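Local structure of ABC-type branched-chain amino acid transport systems periplasmic component-like protein (Thermomonospora curvata, 4N03) at residues V223-A236 and Q249-L262. The protein probably binds fatty acids outside the cell membrane and delivers them to an ABC transporter, and here holds palmitic acid. Residues are numbered along the deposited sequence; the frame is centred on the assembly and turned at random.
With PLM (palmitic acid), chain B.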
loop_
_atom_site.group_PDB
_atom_site.type_symbol
_atom_site.label_atom_id
_atom_site.label_comp_id
_atom_site.label_asym_id
_atom_site.label_seq_id
_atom_site.Cartn_x
_atom_site.Cartn_y
_atom_site.Cartn_z
ATOM N N VAL A 223 -20.006 19.405 -6.587
ATOM C CA VAL A 223 -18.558 19.272 -6.664
ATOM C C VAL A 223 -18.108 19.168 -8.128
ATOM O O VAL A 223 -18.879 18.786 -9.012
ATOM C CB VAL A 223 -18.047 18.053 -5.853
ATOM C CG1 VAL A 223 -18.472 18.154 -4.402
ATOM C CG2 VAL A 223 -18.471 16.724 -6.466
ATOM N N ASP A 224 -16.856 19.471 -8.380
ATOM C CA ASP A 224 -16.243 19.370 -9.683
ATOM C C ASP A 224 -15.389 18.133 -9.864
ATOM O O ASP A 224 -15.094 17.776 -11.002
ATOM C CB ASP A 224 -15.435 20.620 -9.922
ATOM C CG ASP A 224 -16.308 21.853 -9.837
ATOM O OD1 ASP A 224 -17.145 22.032 -10.759
ATOM O OD2 ASP A 224 -16.189 22.644 -8.862
ATOM N N ALA A 225 -14.990 17.514 -8.774
ATOM C CA ALA A 225 -14.219 16.287 -8.825
ATOM C C ALA A 225 -14.510 15.551 -7.565
ATOM O O ALA A 225 -14.826 16.143 -6.530
ATOM C CB ALA A 225 -12.713 16.574 -8.944
ATOM N N ILE A 226 -14.437 14.219 -7.636
ATOM C CA ILE A 226 -14.747 13.325 -6.524
ATOM C C ILE A 226 -13.486 12.586 -6.173
ATOM O O ILE A 226 -12.916 11.912 -7.040
ATOM C CB ILE A 226 -15.855 12.323 -6.904
ATOM C CG1 ILE A 226 -17.154 13.063 -7.283
ATOM C CG2 ILE A 226 -16.094 11.332 -5.782
ATOM C CD1 ILE A 226 -18.184 12.169 -7.957
ATOM N N LEU A 227 -13.053 12.618 -4.937
ATOM C CA LEU A 227 -11.890 11.906 -4.434
ATOM C C LEU A 227 -12.378 10.850 -3.477
ATOM O O LEU A 227 -13.361 11.050 -2.759
ATOM C CB LEU A 227 -10.912 12.854 -3.732
ATOM C CG LEU A 227 -9.980 13.653 -4.648
ATOM C CD1 LEU A 227 -10.640 14.412 -5.782
ATOM C CD2 LEU A 227 -9.152 14.599 -3.785
ATOM N N LEU A 228 -11.705 9.692 -3.507
ATOM C CA LEU A 228 -12.141 8.538 -2.727
ATOM C C LEU A 228 -10.970 7.860 -2.069
ATOM O O LEU A 228 -10.080 7.352 -2.749
ATOM C CB LEU A 228 -12.886 7.537 -3.591
ATOM C CG LEU A 228 -13.419 6.291 -2.883
ATOM C CD1 LEU A 228 -14.448 6.627 -1.808
ATOM C CD2 LEU A 228 -14.014 5.289 -3.851
ATOM N N SER A 229 -11.008 7.749 -0.753
ATOM C CA SER A 229 -10.048 6.969 0.007
ATOM C C SER A 229 -10.791 5.932 0.789
ATOM O O SER A 229 -11.304 6.147 1.875
ATOM C CB SER A 229 -9.207 7.870 0.908
ATOM O OG SER A 229 -8.588 8.901 0.163
ATOM N N ALA A 230 -10.937 4.780 0.132
ATOM C CA ALA A 230 -11.747 3.665 0.632
ATOM C C ALA A 230 -11.235 2.420 -0.095
ATOM O O ALA A 230 -10.100 2.412 -0.603
ATOM C CB ALA A 230 -13.193 3.933 0.355
ATOM N N GLY A 231 -12.029 1.354 -0.066
ATOM C CA GLY A 231 -11.649 0.108 -0.693
ATOM C C GLY A 231 -12.459 -0.161 -1.915
ATOM O O GLY A 231 -13.259 0.641 -2.404
ATOM N N PRO A 232 -12.231 -1.349 -2.521
ATOM C CA PRO A 232 -12.867 -1.682 -3.786
ATOM C C PRO A 232 -14.392 -1.616 -3.768
ATOM O O PRO A 232 -14.999 -1.081 -4.682
ATOM C CB PRO A 232 -12.357 -3.113 -4.074
ATOM C CG PRO A 232 -11.028 -3.198 -3.384
ATOM C CD PRO A 232 -11.217 -2.352 -2.134
ATOM N N GLN A 233 -15.001 -2.137 -2.707
ATOM C CA GLN A 233 -16.454 -2.133 -2.621
ATOM C C GLN A 233 -17.023 -0.728 -2.700
ATOM O O GLN A 233 -18.007 -0.447 -3.410
ATOM C CB GLN A 233 -16.909 -2.804 -1.339
ATOM C CG GLN A 233 -18.380 -2.626 -0.986
ATOM C CD GLN A 233 -18.711 -3.218 0.361
ATOM O OE1 GLN A 233 -19.699 -3.924 0.499
ATOM N NE2 GLN A 233 -17.913 -2.913 1.358
ATOM N N GLN A 234 -16.425 0.219 -1.975
ATOM C CA GLN A 234 -16.874 1.609 -1.989
ATOM C C GLN A 234 -16.653 2.228 -3.351
ATOM O O GLN A 234 -17.490 3.010 -3.818
ATOM C CB GLN A 234 -16.241 2.451 -0.902
ATOM C CG GLN A 234 -16.677 2.058 0.493
ATOM C CD GLN A 234 -15.924 0.915 1.130
ATOM O OE1 GLN A 234 -14.832 0.573 0.709
ATOM N NE2 GLN A 234 -16.507 0.354 2.189
ATOM N N ALA A 235 -15.528 1.933 -3.981
ATOM C CA ALA A 235 -15.268 2.481 -5.318
ATOM C C ALA A 235 -16.316 2.028 -6.315
ATOM O O ALA A 235 -16.819 2.827 -7.102
ATOM C CB ALA A 235 -13.890 2.075 -5.809
ATOM N N ALA A 236 -16.648 0.725 -6.320
ATOM C CA ALA A 236 -17.651 0.212 -7.247
ATOM C C ALA A 236 -18.973 0.911 -7.020
ATOM O O ALA A 236 -19.678 1.259 -7.961
ATOM C CB ALA A 236 -17.783 -1.283 -7.135
ATOM N N GLN A 249 -18.242 14.216 -13.249
ATOM C CA GLN A 249 -17.001 14.618 -12.583
ATOM C C GLN A 249 -15.985 13.503 -12.620
ATOM O O GLN A 249 -16.350 12.332 -12.413
ATOM C CB GLN A 249 -17.298 14.960 -11.132
ATOM C CG GLN A 249 -18.194 16.174 -10.884
ATOM C CD GLN A 249 -19.671 15.887 -10.822
ATOM O OE1 GLN A 249 -20.143 14.915 -11.414
ATOM N NE2 GLN A 249 -20.409 16.686 -10.083
ATOM N N PRO A 250 -14.721 13.804 -12.772
ATOM C CA PRO A 250 -13.723 12.748 -12.611
ATOM C C PRO A 250 -13.682 12.242 -11.177
ATOM O O PRO A 250 -13.948 13.008 -10.221
ATOM C CB PRO A 250 -12.426 13.472 -12.970
ATOM C CG PRO A 250 -12.652 14.860 -12.524
ATOM C CD PRO A 250 -14.091 15.127 -12.905
ATOM N N ILE A 251 -13.325 10.966 -11.031
ATOM C CA ILE A 251 -13.084 10.321 -9.766
ATOM C C ILE A 251 -11.628 10.007 -9.622
ATOM O O ILE A 251 -11.036 9.426 -10.538
ATOM C CB ILE A 251 -13.944 9.042 -9.589
ATOM C CG1 ILE A 251 -15.433 9.378 -9.634
ATOM C CG2 ILE A 251 -13.610 8.359 -8.300
ATOM C CD1 ILE A 251 -16.344 8.186 -9.840
ATOM N N LEU A 252 -11.017 10.383 -8.504
ATOM C CA LEU A 252 -9.625 10.103 -8.194
ATOM C C LEU A 252 -9.557 9.366 -6.892
ATOM O O LEU A 252 -9.987 9.887 -5.858
ATOM C CB LEU A 252 -8.835 11.417 -8.105
ATOM C CG LEU A 252 -7.367 11.295 -7.709
ATOM C CD1 LEU A 252 -6.579 10.576 -8.787
ATOM C CD2 LEU A 252 -6.805 12.654 -7.359
ATOM N N GLY A 253 -9.039 8.147 -6.893
ATOM C CA GLY A 253 -8.931 7.322 -5.730
ATOM C C GLY A 253 -7.539 7.169 -5.202
ATOM O O GLY A 253 -6.569 7.269 -5.947
ATOM N N SER A 254 -7.452 6.865 -3.917
ATOM C CA SER A 254 -6.238 6.429 -3.312
ATOM C C SER A 254 -5.917 4.992 -3.830
ATOM O O SER A 254 -6.707 4.350 -4.495
ATOM C CB SER A 254 -6.342 6.455 -1.799
ATOM O OG SER A 254 -6.537 7.765 -1.288
ATOM N N ASN A 255 -4.730 4.524 -3.459
ATOM C CA ASN A 255 -4.152 3.388 -4.178
ATOM C C ASN A 255 -4.874 2.075 -4.047
ATOM O O ASN A 255 -4.674 1.177 -4.871
ATOM C CB ASN A 255 -2.653 3.228 -3.887
ATOM C CG ASN A 255 -2.338 2.844 -2.456
ATOM O OD1 ASN A 255 -3.078 2.104 -1.843
ATOM N ND2 ASN A 255 -1.197 3.319 -1.953
ATOM N N SER A 256 -5.743 1.930 -3.056
ATOM C CA SER A 256 -6.432 0.670 -2.785
ATOM C C SER A 256 -7.902 0.725 -3.117
ATOM O O SER A 256 -8.635 -0.252 -2.849
ATOM C CB SER A 256 -6.254 0.239 -1.341
ATOM O OG SER A 256 -6.912 1.140 -0.469
ATOM N N ALA A 257 -8.367 1.790 -3.745
ATOM C CA ALA A 257 -9.788 1.991 -4.042
ATOM C C ALA A 257 -10.178 1.313 -5.373
ATOM O O ALA A 257 -10.855 1.920 -6.199
ATOM C CB ALA A 257 -10.139 3.476 -4.042
ATOM N N TYR A 258 -9.744 0.070 -5.584
ATOM C CA TYR A 258 -9.929 -0.677 -6.836
ATOM C C TYR A 258 -9.358 -2.059 -6.663
ATOM O O TYR A 258 -8.348 -2.246 -6.044
ATOM C CB TYR A 258 -9.208 0.045 -7.987
ATOM C CG TYR A 258 -9.246 -0.741 -9.240
ATOM C CD1 TYR A 258 -10.443 -0.906 -9.918
ATOM C CD2 TYR A 258 -8.116 -1.303 -9.794
ATOM C CE1 TYR A 258 -10.497 -1.705 -11.073
ATOM C CE2 TYR A 258 -8.176 -2.061 -10.962
ATOM C CZ TYR A 258 -9.367 -2.231 -11.595
ATOM O OH TYR A 258 -9.464 -2.980 -12.764
ATOM N N SER A 259 -10.040 -3.047 -7.257
ATOM C CA SER A 259 -9.524 -4.395 -7.494
ATOM C C SER A 259 -10.015 -4.785 -8.880
ATOM O O SER A 259 -11.107 -4.431 -9.288
ATOM C CB SER A 259 -10.105 -5.352 -6.446
ATOM O OG SER A 259 -11.513 -5.492 -6.646
ATOM N N PRO A 260 -9.226 -5.579 -9.622
ATOM C CA PRO A 260 -9.682 -6.004 -10.930
ATOM C C PRO A 260 -10.911 -6.894 -10.922
ATOM O O PRO A 260 -11.644 -6.904 -11.907
ATOM C CB PRO A 260 -8.501 -6.798 -11.473
ATOM C CG PRO A 260 -7.330 -6.369 -10.706
ATOM C CD PRO A 260 -7.841 -5.989 -9.359
ATOM N N GLN A 261 -11.215 -7.507 -9.800
ATOM C CA GLN A 261 -12.450 -8.271 -9.687
ATOM C C GLN A 261 -13.663 -7.402 -10.013
ATOM O O GLN A 261 -14.716 -7.879 -10.433
ATOM C CB GLN A 261 -12.625 -8.819 -8.268
ATOM C CG GLN A 261 -11.754 -9.998 -7.933
ATOM C CD GLN A 261 -10.304 -9.701 -7.709
ATOM O OE1 GLN A 261 -9.890 -8.520 -7.551
ATOM N NE2 GLN A 261 -9.522 -10.749 -7.593
ATOM N N LEU A 262 -13.578 -6.099 -9.701
ATOM C CA LEU A 262 -14.704 -5.217 -9.955
ATOM C C LEU A 262 -15.077 -5.141 -11.448
ATOM O O LEU A 262 -16.203 -4.826 -11.794
ATOM C CB LEU A 262 -14.417 -3.804 -9.466
ATOM C CG LEU A 262 -14.091 -3.621 -7.995
ATOM C CD1 LEU A 262 -13.798 -2.149 -7.684
ATOM C CD2 LEU A 262 -15.189 -4.157 -7.088
HETATM C C1 PLM B . -5.127 1.521 4.777
HETATM O O1 PLM B . -4.065 2.195 4.718
HETATM O O2 PLM B . -5.700 1.188 5.837
HETATM C C2 PLM B . -5.663 0.924 3.496
HETATM C C3 PLM B . -4.835 -0.403 3.210
HETATM C C4 PLM B . -5.111 -0.993 1.846
HETATM C C5 PLM B . -4.380 -2.270 1.611
HETATM C C6 PLM B . -4.488 -2.933 0.221
HETATM C C7 PLM B . -3.353 -2.461 -0.680
HETATM C C8 PLM B . -3.443 -2.879 -2.121
HETATM C C9 PLM B . -2.180 -2.679 -2.938
HETATM C CA PLM B . -2.063 -1.309 -3.646
HETATM C CB PLM B . -0.582 -1.159 -4.176
HETATM C CC PLM B . 0.059 0.176 -3.696
HETATM C CD PLM B . 1.573 0.176 -3.686
HETATM C CE PLM B . 2.260 1.443 -3.192
HETATM C CF PLM B . 3.657 1.122 -2.638
HETATM C CG PLM B . 4.757 1.072 -3.683
#
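The flat amide of Q249 reaches V223: NE2 donates to V223 O (2.8 Å), with the acceptor in the amide plane and the donor tilted 29° from V223's carbonyl plane. Chi1 (-65°, CG anti to the carbonyl carbon) lays CG against V223 O and D224 O, and a bend at chi2 (90°) brings NE2 round to V223 O. With an alanine at Q249, V223 O is likely to lose this donor and a gap to open beside D224 O. P250 meets D224 O through CD and A225 CB through CG. Beyond it, strands 225-229 and 251-253 run parallel, joined by backbone hydrogen bonds from I226 N to P250 O, L252 N to I226 O, L228 N to L252 O and S254 N to L228 O. I226 CB rests on I251 CG1 (4.0 Å) on the face packed by L238 of helix 232-244; L227 and L252 lie side by side on the other. At the strand ends the hydroxyls of S229 and S254 share a hydrogen bond (2.8 Å), and H173 also binds S229 OG. P232 CD packs against S256 O (3.4 Å), while L262 CD1 touches P232 O. S256 CB approaches C4 of the palmitic acid (3.6 Å), placing the C-terminal strand ends at the ligand cleft; helix 232-244 completes a beta-alpha-beta crossover of the periplasmic binding protein fold.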